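Local coordinates for protein probable CoA-transferase alpha subunit (Rhodococcus jostii, PDB 6COJ) that probably acts as the alpha subunit of a CoA-transferase family enzyme and binds a CoA thioester whose acyl group is a spirocyclic lactone, at residues 120-125 / 134-139; 146-151 / 170-175. The protein carries 1 engineered substitution. One frame throughout, in Å; residues are numbered along the deposited sequence.

Contact 1: residues 120-125 / 134-139; sequences VKCGLE and LPIRAG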
ATOM      1  N   VAL A 120       0.357  -1.388 -13.764  1.00 13.57           N
ATOM      2  CA  VAL A 120      -0.168  -2.695 -13.375  1.00 14.64           C
ATOM      3  C   VAL A 120      -0.550  -2.691 -11.902  1.00 14.61           C
ATOM      4  O   VAL A 120      -1.674  -3.050 -11.532  1.00 14.10           O
ATOM      5  CB  VAL A 120       0.838  -3.814 -13.695  1.00 12.36           C
ATOM      6  CG1 VAL A 120       0.264  -5.147 -13.257  1.00 15.06           C
ATOM      7  CG2 VAL A 120       1.139  -3.869 -15.197  1.00 14.79           C
ATOM      8  N   LYS A 121       0.386  -2.299 -11.039  1.00 14.02           N
ATOM      9  CA  LYS A 121       0.104  -2.210  -9.611  1.00 14.19           C
ATOM     10  C   LYS A 121      -1.118  -1.338  -9.360  1.00 13.85           C
ATOM     11  O   LYS A 121      -2.023  -1.707  -8.598  1.00 13.56           O
ATOM     12  CB  LYS A 121       1.332  -1.639  -8.900  1.00 14.79           C
ATOM     13  CG  LYS A 121       1.124  -1.396  -7.414  1.00 15.34           C
ATOM     14  CD  LYS A 121       2.292  -0.609  -6.818  1.00 17.51           C
ATOM     15  CE  LYS A 121       2.035  -0.326  -5.343  1.00 27.38           C
ATOM     16  NZ  LYS A 121       3.170   0.352  -4.670  1.00 32.63           N
ATOM     17  N   CYS A 122      -1.164  -0.185 -10.019  1.00 13.53           N
ATOM     18  CA  CYS A 122      -2.271   0.742  -9.838  1.00 13.58           C
ATOM     19  C   CYS A 122      -3.603   0.104 -10.228  1.00 13.65           C
ATOM     20  O   CYS A 122      -4.589   0.192  -9.482  1.00 13.27           O
ATOM     21  CB  CYS A 122      -1.983   1.982 -10.681  1.00 12.58           C
ATOM     22  SG  CYS A 122      -3.208   3.279 -10.600  1.00 15.79           S
ATOM     23  N   GLY A 123      -3.650  -0.540 -11.398  1.00 11.86           N
ATOM     24  CA  GLY A 123      -4.891  -1.159 -11.837  1.00 14.13           C
ATOM     25  C   GLY A 123      -5.347  -2.282 -10.925  1.00 12.35           C
ATOM     26  O   GLY A 123      -6.547  -2.462 -10.698  1.00 13.32           O
ATOM     27  N   LEU A 124      -4.398  -3.060 -10.399  1.00 13.27           N
ATOM     28  CA  LEU A 124      -4.762  -4.115  -9.457  1.00 12.03           C
ATOM     29  C   LEU A 124      -5.269  -3.524  -8.152  1.00 12.99           C
ATOM     30  O   LEU A 124      -6.235  -4.030  -7.575  1.00 13.94           O
ATOM     31  CB  LEU A 124      -3.571  -5.037  -9.197  1.00 11.97           C
ATOM     32  CG  LEU A 124      -3.092  -5.873 -10.382  1.00 12.52           C
ATOM     33  CD1 LEU A 124      -1.785  -6.559 -10.016  1.00 14.55           C
ATOM     34  CD2 LEU A 124      -4.144  -6.912 -10.764  1.00 13.91           C
ATOM     35  N   GLU A 125      -4.647  -2.437  -7.689  1.00 12.04           N
ATOM     36  CA  GLU A 125      -5.124  -1.759  -6.490  1.00 14.01           C
ATOM     37  C   GLU A 125      -6.537  -1.220  -6.680  1.00 12.28           C
ATOM     38  O   GLU A 125      -7.358  -1.268  -5.751  1.00 13.71           O
ATOM     39  CB  GLU A 125      -4.156  -0.636  -6.114  1.00 14.25           C
ATOM     40  CG  GLU A 125      -2.897  -1.120  -5.421  1.00 14.92           C
ATOM     41  CD  GLU A 125      -1.867  -0.013  -5.211  1.00 29.07           C
ATOM     42  OE1 GLU A 125      -1.920   1.004  -5.936  1.00 41.55           O
ATOM     43  OE2 GLU A 125      -1.012  -0.169  -4.314  1.00 45.60           O
ATOM     44  N   LEU A 134      -7.990   4.468 -10.732  1.00 13.83           N
ATOM     45  CA  LEU A 134      -7.166   5.296  -9.860  1.00 12.41           C
ATOM     46  C   LEU A 134      -6.327   6.205 -10.746  1.00 14.19           C
ATOM     47  O   LEU A 134      -5.892   5.784 -11.827  1.00 13.90           O
ATOM     48  CB  LEU A 134      -6.232   4.451  -8.970  1.00 13.60           C
ATOM     49  CG  LEU A 134      -6.884   3.720  -7.794  1.00 13.39           C
ATOM     50  CD1 LEU A 134      -5.926   2.714  -7.167  1.00 14.05           C
ATOM     51  CD2 LEU A 134      -7.368   4.739  -6.745  1.00 13.67           C
ATOM     52  N   PRO A 135      -6.103   7.448 -10.338  1.00 12.68           N
ATOM     53  CA  PRO A 135      -5.298   8.362 -11.148  1.00 14.22           C
ATOM     54  C   PRO A 135      -3.828   8.045 -10.972  1.00 14.65           C
ATOM     55  O   PRO A 135      -3.386   7.609  -9.906  1.00 14.87           O
ATOM     56  CB  PRO A 135      -5.603   9.732 -10.535  1.00 14.60           C
ATOM     57  CG  PRO A 135      -5.892   9.403  -9.073  1.00 13.99           C
ATOM     58  CD  PRO A 135      -6.617   8.090  -9.111  1.00 13.25           C
ATOM     59  N   ILE A 136      -3.060   8.297 -12.029  1.00 13.57           N
ATOM     60  CA  ILE A 136      -1.625   8.046 -12.001  1.00 15.17           C
ATOM     61  C   ILE A 136      -0.974   8.924 -13.055  1.00 16.36           C
ATOM     62  O   ILE A 136      -1.584   9.248 -14.077  1.00 15.79           O
ATOM     63  CB  ILE A 136      -1.318   6.537 -12.202  1.00 13.60           C
ATOM     64  CG1 ILE A 136       0.163   6.224 -11.959  1.00 14.81           C
ATOM     65  CG2 ILE A 136      -1.708   6.082 -13.604  1.00 12.89           C
ATOM     66  CD1 ILE A 136       0.478   4.724 -11.749  1.00 15.98           C
ATOM     67  N   ARG A 137       0.261   9.346 -12.783  1.00 14.46           N
ATOM     68  CA  ARG A 137       1.000  10.156 -13.743  1.00 14.70           C
ATOM     69  C   ARG A 137       1.581   9.291 -14.856  1.00 16.75           C
ATOM     70  O   ARG A 137       1.540   9.677 -16.034  1.00 15.49           O
ATOM     71  CB  ARG A 137       2.117  10.907 -13.022  1.00 17.31           C
ATOM     72  CG  ARG A 137       2.737  12.018 -13.832  1.00 22.33           C
ATOM     73  CD  ARG A 137       3.710  12.854 -13.012  1.00 25.34           C
ATOM     74  NE  ARG A 137       3.365  12.830 -11.603  1.00 23.72           N
ATOM     75  CZ  ARG A 137       2.702  13.805 -11.005  1.00 41.62           C
ATOM     76  NH1 ARG A 137       2.410  13.721  -9.706  1.00 30.70           N
ATOM     77  NH2 ARG A 137       2.308  14.850 -11.723  1.00 31.12           N
ATOM     78  N   ALA A 138       2.120   8.120 -14.501  1.00 13.99           N
ATOM     79  CA  ALA A 138       2.762   7.239 -15.474  1.00 12.78           C
ATOM     80  C   ALA A 138       1.835   6.944 -16.643  1.00 13.33           C
ATOM     81  O   ALA A 138       0.659   6.613 -16.453  1.00 15.05           O
ATOM     82  CB  ALA A 138       3.149   5.924 -14.787  1.00 13.48           C
ATOM     83  N   GLY A 139       2.382   7.048 -17.855  1.00 14.18           N
ATOM     84  CA  GLY A 139       1.600   6.859 -19.062  1.00 14.34           C
ATOM     85  C   GLY A 139       1.454   8.145 -19.847  1.00 13.56           C
ATOM     86  O   GLY A 139       1.479   8.129 -21.081  1.00 16.07           O
TER
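Cys122 of helix 120-125 packs against Leu134 and Ile136 of strand 134-136, with Glu125 joining at the margin. Its SG meets Leu134 CB at 3.6 Å and also grazes Ile136, whose CB is 4.1 Å from that sulfur, while CB of Cys122 lies 3.8 Å from Ile136 CD1. The thiol stands anti to the backbone N (chi1 -179°), which turns SG toward the strand, against the CB atoms of Leu134 and Ile136. On the strand side, Leu134 and Ile136 both send their CB toward the helix, and the CB of Pro135 between them points away from it, the alternation expected of an extended strand.

The two branched chains reach the helix differently. Leu134 runs one methyl alongside the next helical turn, with CD1 3.9 Å from Glu125 CB and 3.7 Å from Cys122 O. Ile136 approaches by the end of its long branch: CG1 is anti to the backbone N (chi1 -171°) and chi2 is nearly extended, carrying CD1 to the flank of Cys122. All the close pairs are apolar or van der Waals in kind, and the summed buried surface is a modest 200 Å².

The segment axes approach to 8.8 Å and run nearly antiparallel, at 163°, as befits a helix that turns back into a strand after a short connection. Strand 133-136 is an edge of a three-stranded antiparallel sheet within this chain. Its neighbour 168-173 pairs with Leu134 and Ile136 and supplies Met172, which also packs on Cys122. Pro135 meets Pro135 of the second subunit, and Leu124, pointing away from the strand, settles on helix 203-208.

Contact 2: residues 146-151 / 170-175; sequences RFWGDE and IAMPAL
With chi1 at -71°, Trp148, whose CB points toward strand 170-173, places CG anti to its own carbonyl carbon and sets the indole where CZ3 and CH2 can touch the strand, while Met172, extended at chi1, bends at chi2 (64°) and brings its methyl round to the ring. Atoms CZ3 and CH2 of the six-membered ring do the touching. CZ3 of Trp148 lies 3.7 Å from Pro173 CG, and CH2 of Trp148 lies 4.0 Å from Met172 CE. Both partners approach obliquely. Met172 SD sits 5.3 Å from the centroid of the six-membered ring of Trp148, 39° off the ring normal, a slanted Met-aromatic contact in which the Met172 side chain runs at about a right angle to that of Trp148.

The polar end of the indole is engaged elsewhere: Trp148 NE1 donates to Glu114 O, and Tyr85 meets the ring with its plane steeply inclined. Gly149, with positive phi, is the first residue to leave helical backbone angles, and Glu151 N bonds to Trp148 O at 3.1 Å. Glu151 OE1 forms salt bridges with Arg113 and Lys83, and OE2 a hydrogen bond with Tyr85, joining the turn to strands 111-114 and 81-86.

A Met-aromatic contact and an apolar Trp148-Pro173 contact thus join helix 144-148 to the middle strand of a three-stranded antiparallel sheet, beside strand 111-114, outermost within this chain in the parallel sheet of a CoA-transferase domain.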
ATOM      1  N   ARG A 146      -1.287   5.173 -27.056  1.00 18.33           N
ATOM      2  CA  ARG A 146      -1.588   4.542 -28.353  1.00 19.70           C
ATOM      3  C   ARG A 146      -1.821   3.051 -28.265  1.00 19.04           C
ATOM      4  O   ARG A 146      -2.570   2.536 -29.010  1.00 22.07           O
ATOM      5  CB  ARG A 146      -0.497   4.803 -29.343  1.00 23.05           C
ATOM      6  CG  ARG A 146      -0.338   6.227 -29.730  1.00 50.37           C
ATOM      7  CD  ARG A 146      -0.035   6.378 -31.209  1.00 60.88           C
ATOM      8  NE  ARG A 146       1.157   5.743 -31.794  1.00 57.40           N
ATOM      9  CZ  ARG A 146       1.097   4.750 -32.687  1.00 72.99           C
ATOM     10  NH1 ARG A 146       2.201   4.294 -33.229  1.00 69.63           N
ATOM     11  NH2 ARG A 146      -0.070   4.176 -33.028  1.00 83.09           N
ATOM     12  N   PHE A 147      -1.130   2.369 -27.362  1.00 17.83           N
ATOM     13  CA  PHE A 147      -1.423   0.956 -27.146  1.00 17.84           C
ATOM     14  C   PHE A 147      -2.886   0.751 -26.763  1.00 19.05           C
ATOM     15  O   PHE A 147      -3.510  -0.239 -27.167  1.00 20.86           O
ATOM     16  CB  PHE A 147      -0.536   0.384 -26.036  1.00 17.41           C
ATOM     17  CG  PHE A 147       0.838  -0.029 -26.481  1.00 17.26           C
ATOM     18  CD1 PHE A 147       1.014  -1.065 -27.393  1.00 18.11           C
ATOM     19  CD2 PHE A 147       1.964   0.577 -25.941  1.00 17.49           C
ATOM     20  CE1 PHE A 147       2.281  -1.450 -27.781  1.00 19.11           C
ATOM     21  CE2 PHE A 147       3.234   0.194 -26.316  1.00 18.72           C
ATOM     22  CZ  PHE A 147       3.399  -0.832 -27.244  1.00 19.51           C
ATOM     23  N   TRP A 148      -3.447   1.670 -25.974  1.00 18.17           N
ATOM     24  CA  TRP A 148      -4.780   1.495 -25.413  1.00 17.58           C
ATOM     25  C   TRP A 148      -5.868   2.235 -26.165  1.00 19.97           C
ATOM     26  O   TRP A 148      -7.033   1.829 -26.088  1.00 21.88           O
ATOM     27  CB  TRP A 148      -4.819   2.013 -23.981  1.00 17.44           C
ATOM     28  CG  TRP A 148      -4.093   1.207 -22.974  1.00 15.89           C
ATOM     29  CD1 TRP A 148      -2.746   0.981 -22.912  1.00 16.34           C
ATOM     30  CD2 TRP A 148      -4.666   0.557 -21.831  1.00 15.19           C
ATOM     31  NE1 TRP A 148      -2.451   0.219 -21.804  1.00 15.66           N
ATOM     32  CE2 TRP A 148      -3.613  -0.054 -21.128  1.00 14.53           C
ATOM     33  CE3 TRP A 148      -5.975   0.419 -21.348  1.00 15.93           C
ATOM     34  CZ2 TRP A 148      -3.824  -0.776 -19.956  1.00 14.71           C
ATOM     35  CZ3 TRP A 148      -6.184  -0.314 -20.193  1.00 15.70           C
ATOM     36  CH2 TRP A 148      -5.111  -0.897 -19.508  1.00 15.53           C
ATOM     37  N   GLY A 149      -5.533   3.321 -26.863  1.00 18.59           N
ATOM     38  CA  GLY A 149      -6.577   4.145 -27.451  1.00 22.29           C
ATOM     39  C   GLY A 149      -7.620   4.562 -26.430  1.00 20.99           C
ATOM     40  O   GLY A 149      -7.299   4.926 -25.290  1.00 20.34           O
ATOM     41  N   ASP A 150      -8.895   4.469 -26.825  1.00 21.86           N
ATOM     42  CA  ASP A 150      -9.983   4.961 -25.985  1.00 24.04           C
ATOM     43  C   ASP A 150     -10.262   4.073 -24.777  1.00 22.82           C
ATOM     44  O   ASP A 150     -11.096   4.443 -23.942  1.00 26.20           O
ATOM     45  CB  ASP A 150     -11.256   5.181 -26.813  1.00 31.71           C
ATOM     46  CG  ASP A 150     -12.301   6.005 -26.069  1.00 51.20           C
ATOM     47  OD1 ASP A 150     -11.943   7.082 -25.538  1.00 50.35           O
ATOM     48  OD2 ASP A 150     -13.473   5.572 -26.008  1.00 47.55           O
ATOM     49  N   GLU A 151      -9.597   2.924 -24.655  1.00 21.44           N
ATOM     50  CA  GLU A 151      -9.701   2.132 -23.433  1.00 20.54           C
ATOM     51  C   GLU A 151      -8.996   2.804 -22.258  1.00 20.61           C
ATOM     52  O   GLU A 151      -9.275   2.460 -21.104  1.00 19.79           O
ATOM     53  CB  GLU A 151      -9.143   0.720 -23.661  1.00 20.06           C
ATOM     54  CG  GLU A 151      -9.488  -0.260 -22.541  1.00 24.58           C
ATOM     55  CD  GLU A 151      -8.980  -1.673 -22.762  1.00 38.91           C
ATOM     56  OE1 GLU A 151      -8.710  -2.066 -23.922  1.00 25.21           O
ATOM     57  OE2 GLU A 151      -8.861  -2.395 -21.752  1.00 23.74           O
ATOM     58  N   ILE A 170      -3.644  10.205 -15.972  1.00 13.83           N
ATOM     59  CA  ILE A 170      -4.189   8.955 -16.494  1.00 14.19           C
ATOM     60  C   ILE A 170      -5.201   8.419 -15.493  1.00 15.91           C
ATOM     61  O   ILE A 170      -4.928   8.359 -14.288  1.00 15.37           O
ATOM     62  CB  ILE A 170      -3.067   7.927 -16.706  1.00 14.93           C
ATOM     63  CG1 ILE A 170      -2.010   8.446 -17.686  1.00 14.47           C
ATOM     64  CG2 ILE A 170      -3.642   6.587 -17.150  1.00 16.49           C
ATOM     65  CD1 ILE A 170      -2.511   8.629 -19.117  1.00 19.42           C
ATOM     66  N   ALA A 171      -6.375   8.029 -15.974  1.00 13.47           N
ATOM     67  CA  ALA A 171      -7.318   7.270 -15.155  1.00 13.93           C
ATOM     68  C   ALA A 171      -7.040   5.802 -15.430  1.00 15.90           C
ATOM     69  O   ALA A 171      -7.523   5.240 -16.418  1.00 14.63           O
ATOM     70  CB  ALA A 171      -8.755   7.637 -15.517  1.00 13.79           C
ATOM     71  N   MET A 172      -6.218   5.176 -14.605  1.00 12.77           N
ATOM     72  CA  MET A 172      -5.941   3.764 -14.820  1.00 12.91           C
ATOM     73  C   MET A 172      -7.184   2.958 -14.478  1.00 15.45           C
ATOM     74  O   MET A 172      -7.630   2.988 -13.327  1.00 14.57           O
ATOM     75  CB  MET A 172      -4.781   3.329 -13.932  1.00 13.41           C
ATOM     76  CG  MET A 172      -4.478   1.846 -14.064  1.00 12.59           C
ATOM     77  SD  MET A 172      -3.929   1.426 -15.726  1.00 14.12           S
ATOM     78  CE  MET A 172      -4.163  -0.341 -15.639  1.00 15.31           C
ATOM     79  N   PRO A 173      -7.785   2.244 -15.426  1.00 13.26           N
ATOM     80  CA  PRO A 173      -8.972   1.452 -15.094  1.00 13.22           C
ATOM     81  C   PRO A 173      -8.607   0.265 -14.215  1.00 15.14           C
ATOM     82  O   PRO A 173      -7.483  -0.251 -14.246  1.00 15.21           O
ATOM     83  CB  PRO A 173      -9.467   0.975 -16.465  1.00 15.94           C
ATOM     84  CG  PRO A 173      -8.194   0.869 -17.275  1.00 15.97           C
ATOM     85  CD  PRO A 173      -7.376   2.063 -16.831  1.00 13.06           C
ATOM     86  N   ALA A 174      -9.585  -0.179 -13.433  1.00 14.15           N
ATOM     87  CA  ALA A 174      -9.388  -1.371 -12.621  1.00 13.68           C
ATOM     88  C   ALA A 174      -9.064  -2.574 -13.498  1.00 13.28           C
ATOM     89  O   ALA A 174      -9.696  -2.800 -14.539  1.00 15.30           O
ATOM     90  CB  ALA A 174     -10.651  -1.657 -11.815  1.00 16.39           C
ATOM     91  N   LEU A 175      -8.066  -3.346 -13.071  1.00 13.35           N
ATOM     92  CA  LEU A 175      -7.736  -4.615 -13.719  1.00 13.19           C
ATOM     93  C   LEU A 175      -8.460  -5.752 -12.995  1.00 13.81           C
ATOM     94  O   LEU A 175      -7.871  -6.564 -12.275  1.00 15.24           O
ATOM     95  CB  LEU A 175      -6.220  -4.815 -13.747  1.00 14.14           C
ATOM     96  CG  LEU A 175      -5.447  -3.811 -14.614  1.00 13.69           C
ATOM     97  CD1 LEU A 175      -3.946  -3.927 -14.381  1.00 15.74           C
ATOM     98  CD2 LEU A 175      -5.777  -4.005 -16.092  1.00 16.35           C
TER

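Overall arrangement
Contacts 1 and 2 follow one another along the chain, their centres 10 Å apart, and are joined through one antiparallel sheet. Strand 134-136 of contact 1 pairs with strand 170-173 of contact 2: Leu134 O and Met172 N are 2.9 Å apart, as are Ile136 N and Ile170 O, both probable hydrogen bonds. Met172 links the two contacts: its CG packs 3.7 Å from Gly123 N of helix 120-125, and its methyl meets Trp148. Both contacts touch the second subunit. The bound CoA thioester is near but separate: the side chain of Ile136 is about 11 Å from it, while Ala117, at the start of helix 117-128, lines its pocket.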